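Local atomic coordinates of tyrosine specific protein phosphatase (Trypanosoma cruzi, PDB entry 4AZ1), a protein that probably removes phosphate from phosphotyrosine residues of proteins. Residues A[116-121]-A[188-193]; A[88-93]-A[211-216]. All coordinates share one frame; numbering follows the deposited sequence.

Contact 1 (A[116-121]-A[188-193]); sequences VIMVTK and QVQYTG. With FMT (formic acid), chain G.
Met118 stretches alongside Gln190, both side chains pointing the same way, and its CE methyl lies 3.5 Å from the amide nitrogen NE2 of Gln190. On its other flank the sulfur comes within 3.5 Å of Gln188 NE2, where the glutamine chain bends at chi2 (-124°) and runs at a slant to Met118. Val116, Met118, Gln188 and Gln190 lie on one face of the sheet, where Gln188 CG rests against Val116 CG1. Beneath them strands 115-118 and 184-191 pair in parallel: Val189 N donates to Val116 O (2.8 Å), Met118 N to Val189 O and Tyr191 N to Met118 O. Ile117 and Val189 turn to the other face, under helix 203-215.

Past Tyr191 N the ladder ends and a side chain takes over. A chi1 of -177° and an extended chain carry Gln190 NE2 to Thr120 O at 3.1 Å. The bond is nearly straight (174°), in the amide plane and on a carbonyl lone pair. The same NE2 donates, less straightly, to O1 of a bound formic acid molecule (2.7 Å), probably from the crystallisation liquor, while OE1 is held by Arg172, which also binds Gln188 OE1. The side chains of Lys121 and Thr192 cross at about a right angle, CG of the lysine 3.6 Å from CB of the threonine.

Segment 188-193 leads into the Trp-Pro-Asp sequence of the family's mobile loop, and Thr120 OG1 bonds Glu124 and, weakly, Arg232 of the phosphate-binding signature. Arg172 probably holds both glutamine amides in one orientation, turning Gln190 NE2 toward Thr120 and tying the strand ends together where backbone pairing stops.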
loop_
_atom_site.group_PDB
_atom_site.type_symbol
_atom_site.label_atom_id
_atom_site.label_comp_id
_atom_site.label_asym_id
_atom_site.label_seq_id
_atom_site.Cartn_x
_atom_site.Cartn_y
_atom_site.Cartn_z
ATOM N N VAL A 116 0.350 -14.722 -10.454
ATOM C CA VAL A 116 1.373 -13.712 -10.297
ATOM C C VAL A 116 2.703 -14.418 -10.138
ATOM O O VAL A 116 2.848 -15.294 -9.272
ATOM C CB VAL A 116 1.133 -12.874 -9.023
ATOM C CG1 VAL A 116 2.368 -11.988 -8.740
ATOM C CG2 VAL A 116 -0.122 -12.024 -9.197
ATOM N N ILE A 117 3.669 -14.057 -10.971
ATOM C CA ILE A 117 4.989 -14.646 -10.857
ATOM C C ILE A 117 5.973 -13.565 -10.471
ATOM O O ILE A 117 6.046 -12.522 -11.126
ATOM C CB ILE A 117 5.440 -15.281 -12.167
ATOM C CG1 ILE A 117 4.499 -16.428 -12.527
ATOM C CG2 ILE A 117 6.888 -15.791 -12.048
ATOM C CD1 ILE A 117 4.913 -17.158 -13.771
ATOM N N MET A 118 6.701 -13.814 -9.380
ATOM C CA MET A 118 7.667 -12.874 -8.850
ATOM C C MET A 118 9.048 -13.506 -9.001
ATOM O O MET A 118 9.308 -14.579 -8.441
ATOM C CB MET A 118 7.358 -12.590 -7.364
ATOM C CG MET A 118 8.380 -11.682 -6.707
ATOM S SD MET A 118 7.944 -11.406 -4.980
ATOM C CE MET A 118 9.411 -10.518 -4.451
ATOM N N VAL A 119 9.923 -12.855 -9.770
ATOM C CA VAL A 119 11.236 -13.416 -10.070
ATOM C C VAL A 119 12.373 -12.628 -9.409
ATOM O O VAL A 119 13.314 -12.172 -10.068
ATOM C CB VAL A 119 11.464 -13.509 -11.617
ATOM C CG1 VAL A 119 12.667 -14.351 -11.915
ATOM C CG2 VAL A 119 10.266 -14.159 -12.277
ATOM N N THR A 120 12.277 -12.459 -8.101
ATOM C CA THR A 120 13.315 -11.784 -7.341
ATOM C C THR A 120 13.110 -12.130 -5.874
ATOM O O THR A 120 12.011 -12.531 -5.481
ATOM C CB THR A 120 13.231 -10.225 -7.521
ATOM O OG1 THR A 120 14.290 -9.593 -6.797
ATOM C CG2 THR A 120 11.884 -9.683 -7.009
ATOM N N LYS A 121 14.162 -11.988 -5.069
ATOM C CA LYS A 121 13.973 -11.853 -3.623
ATOM C C LYS A 121 13.601 -10.418 -3.288
ATOM O O LYS A 121 13.793 -9.502 -4.108
ATOM C CB LYS A 121 15.237 -12.230 -2.847
ATOM C CG LYS A 121 15.665 -13.676 -3.048
ATOM C CD LYS A 121 16.752 -14.030 -2.070
ATOM C CE LYS A 121 18.031 -14.342 -2.794
ATOM N NZ LYS A 121 18.913 -15.129 -1.894
ATOM N N GLN A 188 0.323 -16.820 -6.164
ATOM C CA GLN A 188 1.601 -16.137 -6.396
ATOM C C GLN A 188 2.736 -17.151 -6.316
ATOM O O GLN A 188 2.798 -17.955 -5.387
ATOM C CB GLN A 188 1.857 -14.984 -5.406
ATOM C CG GLN A 188 3.115 -14.164 -5.728
ATOM C CD GLN A 188 4.095 -14.103 -4.555
ATOM O OE1 GLN A 188 4.086 -14.974 -3.675
ATOM N NE2 GLN A 188 4.937 -13.069 -4.536
ATOM N N VAL A 189 3.629 -17.115 -7.303
ATOM C CA VAL A 189 4.764 -18.030 -7.345
ATOM C C VAL A 189 6.023 -17.162 -7.282
ATOM O O VAL A 189 6.233 -16.311 -8.141
ATOM C CB VAL A 189 4.760 -18.860 -8.648
ATOM C CG1 VAL A 189 5.880 -19.909 -8.631
ATOM C CG2 VAL A 189 3.410 -19.561 -8.831
ATOM N N GLN A 190 6.842 -17.345 -6.253
ATOM C CA GLN A 190 8.067 -16.564 -6.143
ATOM C C GLN A 190 9.278 -17.457 -6.396
ATOM O O GLN A 190 9.437 -18.508 -5.768
ATOM C CB GLN A 190 8.183 -15.889 -4.764
ATOM C CG GLN A 190 9.426 -14.986 -4.607
ATOM C CD GLN A 190 9.591 -14.460 -3.190
ATOM O OE1 GLN A 190 8.882 -14.894 -2.274
ATOM N NE2 GLN A 190 10.523 -13.512 -3.002
ATOM N N TYR A 191 10.138 -17.023 -7.309
ATOM C CA TYR A 191 11.361 -17.747 -7.618
ATOM C C TYR A 191 12.541 -16.917 -7.117
ATOM O O TYR A 191 12.775 -15.789 -7.590
ATOM C CB TYR A 191 11.442 -17.977 -9.132
ATOM C CG TYR A 191 12.752 -18.547 -9.618
ATOM C CD1 TYR A 191 13.398 -19.540 -8.910
ATOM C CD2 TYR A 191 13.340 -18.086 -10.802
ATOM C CE1 TYR A 191 14.604 -20.059 -9.344
ATOM C CE2 TYR A 191 14.534 -18.612 -11.257
ATOM C CZ TYR A 191 15.164 -19.599 -10.522
ATOM O OH TYR A 191 16.359 -20.136 -10.956
ATOM N N THR A 192 13.279 -17.478 -6.157
ATOM C CA THR A 192 14.350 -16.753 -5.466
ATOM C C THR A 192 15.738 -17.300 -5.796
ATOM O O THR A 192 16.711 -16.985 -5.102
ATOM C CB THR A 192 14.183 -16.831 -3.923
ATOM O OG1 THR A 192 14.194 -18.204 -3.517
ATOM C CG2 THR A 192 12.897 -16.184 -3.470
ATOM N N GLY A 193 15.838 -18.115 -6.843
ATOM C CA GLY A 193 17.111 -18.741 -7.170
ATOM C C GLY A 193 17.813 -18.103 -8.365
ATOM O O GLY A 193 18.751 -18.680 -8.921
HETATM C C FMT G . 12.578 -13.480 -0.097
HETATM O O1 FMT G . 12.092 -12.759 -0.969
HETATM O O2 FMT G . 13.789 -13.677 0.031
HETATM O O HOH W 1 18.001 -18.470 -2.242
#

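Contact 2 (A[88-93]-A[211-216]); sequences HKFVAC and TNVKNS
His88 reaches the C-terminal end of helix 203-215 with its imidazole. NE2 donates to Ser216 O over 3.0 Å, nearly straight (168°) and within the ring plane, although it meets the carbonyl from well above the carbonyl's own plane. Val213 covers a face of the ring: its CG1 methyl makes a CH-pi contact 4.3 Å from the ring centroid, close to the normal. The carbonyl oxygen of Val213 also lies over a face, 3.1 Å from NE2, but the angle is too poor for a hydrogen bond. That oxygen is instead gripped by Ser216 twice, through its backbone N and through OG, which sits on a lone pair at 2.6 Å. The other ring nitrogen, ND1, is bonded to Tyr240 OH, so both ring nitrogens have partners and the rotation of the imidazole is fixed.

Two residues on, Phe90 offers its edge to the same valine, CZ lying 3.7 Å from Val213 CG1. Val213, turned at chi1 168°, brings this one methyl against both the imidazole face and the phenyl edge. Phe90 in turn meets Tyr240 of helix 232-247 edge to face, joining the two helices and strand 90-93 in a single buried cluster.

The donor role of NE2 implies a proton on that nitrogen, and the partially negative carbonyl end of the helix would probably favour it there. The polar bond of His88 thus lies beside an apolar contact of Val213 with Phe90.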
loop_
_atom_site.group_PDB
_atom_site.type_symbol
_atom_site.label_atom_id
_atom_site.label_comp_id
_atom_site.label_asym_id
_atom_site.label_seq_id
_atom_site.Cartn_x
_atom_site.Cartn_y
_atom_site.Cartn_z
ATOM N N HIS A 88 -1.099 -16.981 -24.044
ATOM C CA HIS A 88 -1.108 -16.111 -22.873
ATOM C C HIS A 88 -0.594 -14.709 -23.173
ATOM O O HIS A 88 0.370 -14.527 -23.936
ATOM C CB HIS A 88 -0.299 -16.725 -21.716
ATOM C CG HIS A 88 -0.935 -17.940 -21.123
ATOM N ND1 HIS A 88 -0.709 -19.212 -21.610
ATOM C CD2 HIS A 88 -1.813 -18.079 -20.100
ATOM C CE1 HIS A 88 -1.410 -20.079 -20.903
ATOM N NE2 HIS A 88 -2.086 -19.419 -19.979
ATOM N N LYS A 89 -1.256 -13.726 -22.568
ATOM C CA LYS A 89 -0.754 -12.361 -22.503
ATOM C C LYS A 89 -0.175 -12.194 -21.116
ATOM O O LYS A 89 -0.467 -12.987 -20.207
ATOM C CB LYS A 89 -1.884 -11.344 -22.685
ATOM C CG LYS A 89 -2.648 -11.460 -23.986
ATOM C CD LYS A 89 -3.448 -10.188 -24.239
ATOM C CE LYS A 89 -4.287 -10.296 -25.510
ATOM N NZ LYS A 89 -4.849 -8.975 -25.934
ATOM N N PHE A 90 0.637 -11.158 -20.944
ATOM C CA PHE A 90 1.319 -10.957 -19.684
ATOM C C PHE A 90 1.183 -9.512 -19.255
ATOM O O PHE A 90 0.995 -8.624 -20.090
ATOM C CB PHE A 90 2.788 -11.342 -19.844
ATOM C CG PHE A 90 2.984 -12.802 -20.119
ATOM C CD1 PHE A 90 2.951 -13.291 -21.426
ATOM C CD2 PHE A 90 3.151 -13.703 -19.067
ATOM C CE1 PHE A 90 3.109 -14.653 -21.678
ATOM C CE2 PHE A 90 3.309 -15.067 -19.310
ATOM C CZ PHE A 90 3.288 -15.543 -20.620
ATOM N N VAL A 91 1.241 -9.284 -17.949
ATOM C CA VAL A 91 1.433 -7.939 -17.441
ATOM C C VAL A 91 2.833 -7.876 -16.856
ATOM O O VAL A 91 3.119 -8.487 -15.819
ATOM C CB VAL A 91 0.377 -7.556 -16.384
ATOM C CG1 VAL A 91 0.660 -6.169 -15.848
ATOM C CG2 VAL A 91 -1.022 -7.594 -17.002
ATOM N N ALA A 92 3.722 -7.170 -17.548
ATOM C CA ALA A 92 5.078 -6.988 -17.041
ATOM C C ALA A 92 5.075 -5.710 -16.213
ATOM O O ALA A 92 4.729 -4.646 -16.722
ATOM C CB ALA A 92 6.089 -6.881 -18.201
ATOM N N CYS A 93 5.458 -5.791 -14.942
ATOM C CA CYS A 93 5.400 -4.594 -14.110
ATOM C C CYS A 93 6.473 -4.614 -13.060
ATOM O O CYS A 93 7.139 -5.633 -12.868
ATOM C CB CYS A 93 4.016 -4.456 -13.459
ATOM S SG CYS A 93 3.592 -5.849 -12.387
ATOM N N THR A 211 5.602 -23.948 -16.665
ATOM C CA THR A 211 4.537 -24.932 -16.484
ATOM C C THR A 211 3.354 -24.280 -15.777
ATOM O O THR A 211 2.207 -24.468 -16.185
ATOM C CB THR A 211 5.029 -26.167 -15.720
ATOM O OG1 THR A 211 5.894 -26.929 -16.573
ATOM C CG2 THR A 211 3.859 -27.044 -15.283
ATOM N N ASN A 212 3.631 -23.492 -14.739
ATOM C CA ASN A 212 2.575 -22.724 -14.095
ATOM C C ASN A 212 1.844 -21.833 -15.082
ATOM O O ASN A 212 0.618 -21.834 -15.114
ATOM C CB ASN A 212 3.117 -21.872 -12.945
ATOM C CG ASN A 212 3.495 -22.698 -11.745
ATOM O OD1 ASN A 212 4.520 -22.458 -11.115
ATOM N ND2 ASN A 212 2.682 -23.702 -11.440
ATOM N N VAL A 213 2.603 -21.069 -15.871
ATOM C CA VAL A 213 2.014 -20.190 -16.877
ATOM C C VAL A 213 1.061 -20.962 -17.780
ATOM O O VAL A 213 -0.104 -20.578 -17.933
ATOM C CB VAL A 213 3.093 -19.456 -17.714
ATOM C CG1 VAL A 213 2.484 -18.784 -18.920
ATOM C CG2 VAL A 213 3.795 -18.424 -16.867
ATOM N N LYS A 214 1.542 -22.068 -18.345
ATOM C CA LYS A 214 0.752 -22.865 -19.284
ATOM C C LYS A 214 -0.521 -23.441 -18.677
ATOM O O LYS A 214 -1.550 -23.544 -19.357
ATOM C CB LYS A 214 1.579 -24.027 -19.822
ATOM C CG LYS A 214 2.772 -23.634 -20.652
ATOM C CD LYS A 214 3.502 -24.892 -21.101
ATOM C CE LYS A 214 5.008 -24.729 -20.973
ATOM N NZ LYS A 214 5.707 -26.044 -20.893
ATOM N N ASN A 215 -0.445 -23.849 -17.412
ATOM C CA ASN A 215 -1.591 -24.457 -16.737
ATOM C C ASN A 215 -2.561 -23.400 -16.190
ATOM O O ASN A 215 -3.639 -23.731 -15.694
ATOM C CB ASN A 215 -1.114 -25.413 -15.626
ATOM C CG ASN A 215 -0.358 -26.624 -16.171
ATOM O OD1 ASN A 215 -0.203 -26.782 -17.383
ATOM N ND2 ASN A 215 0.122 -27.480 -15.271
ATOM N N SER A 216 -2.175 -22.128 -16.281
ATOM C CA SER A 216 -3.034 -21.025 -15.827
ATOM C C SER A 216 -4.039 -20.669 -16.927
ATOM O O SER A 216 -3.841 -21.042 -18.087
ATOM C CB SER A 216 -2.182 -19.801 -15.494
ATOM O OG SER A 216 -1.876 -19.093 -16.680
#

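Overall arrangement
Both contacts are buried, lie about 13 Å apart, centre to centre, and reach the same mixed sheet. Contact 1 joins adjacent parallel strands by repeated backbone bonds, reaching solvent only at Lys121 and Thr192; contact 2 joins a strand and the end of a helix through a few side chains and a backbone carbonyl, the one hydrogen bond being that of the imidazole to Ser216 O. Helix 203-215, which follows strand 184-191 in the chain, connects them: Ile117 CD1 packs 3.5 Å from Val213 CG2, and Val189 touches Asn212. Strand 222-225 lies between 90-93 and 115-118. Contact 1 runs out toward the catalytic loops of the family, whereas contact 2 sits at the far, C-terminal end of the helix.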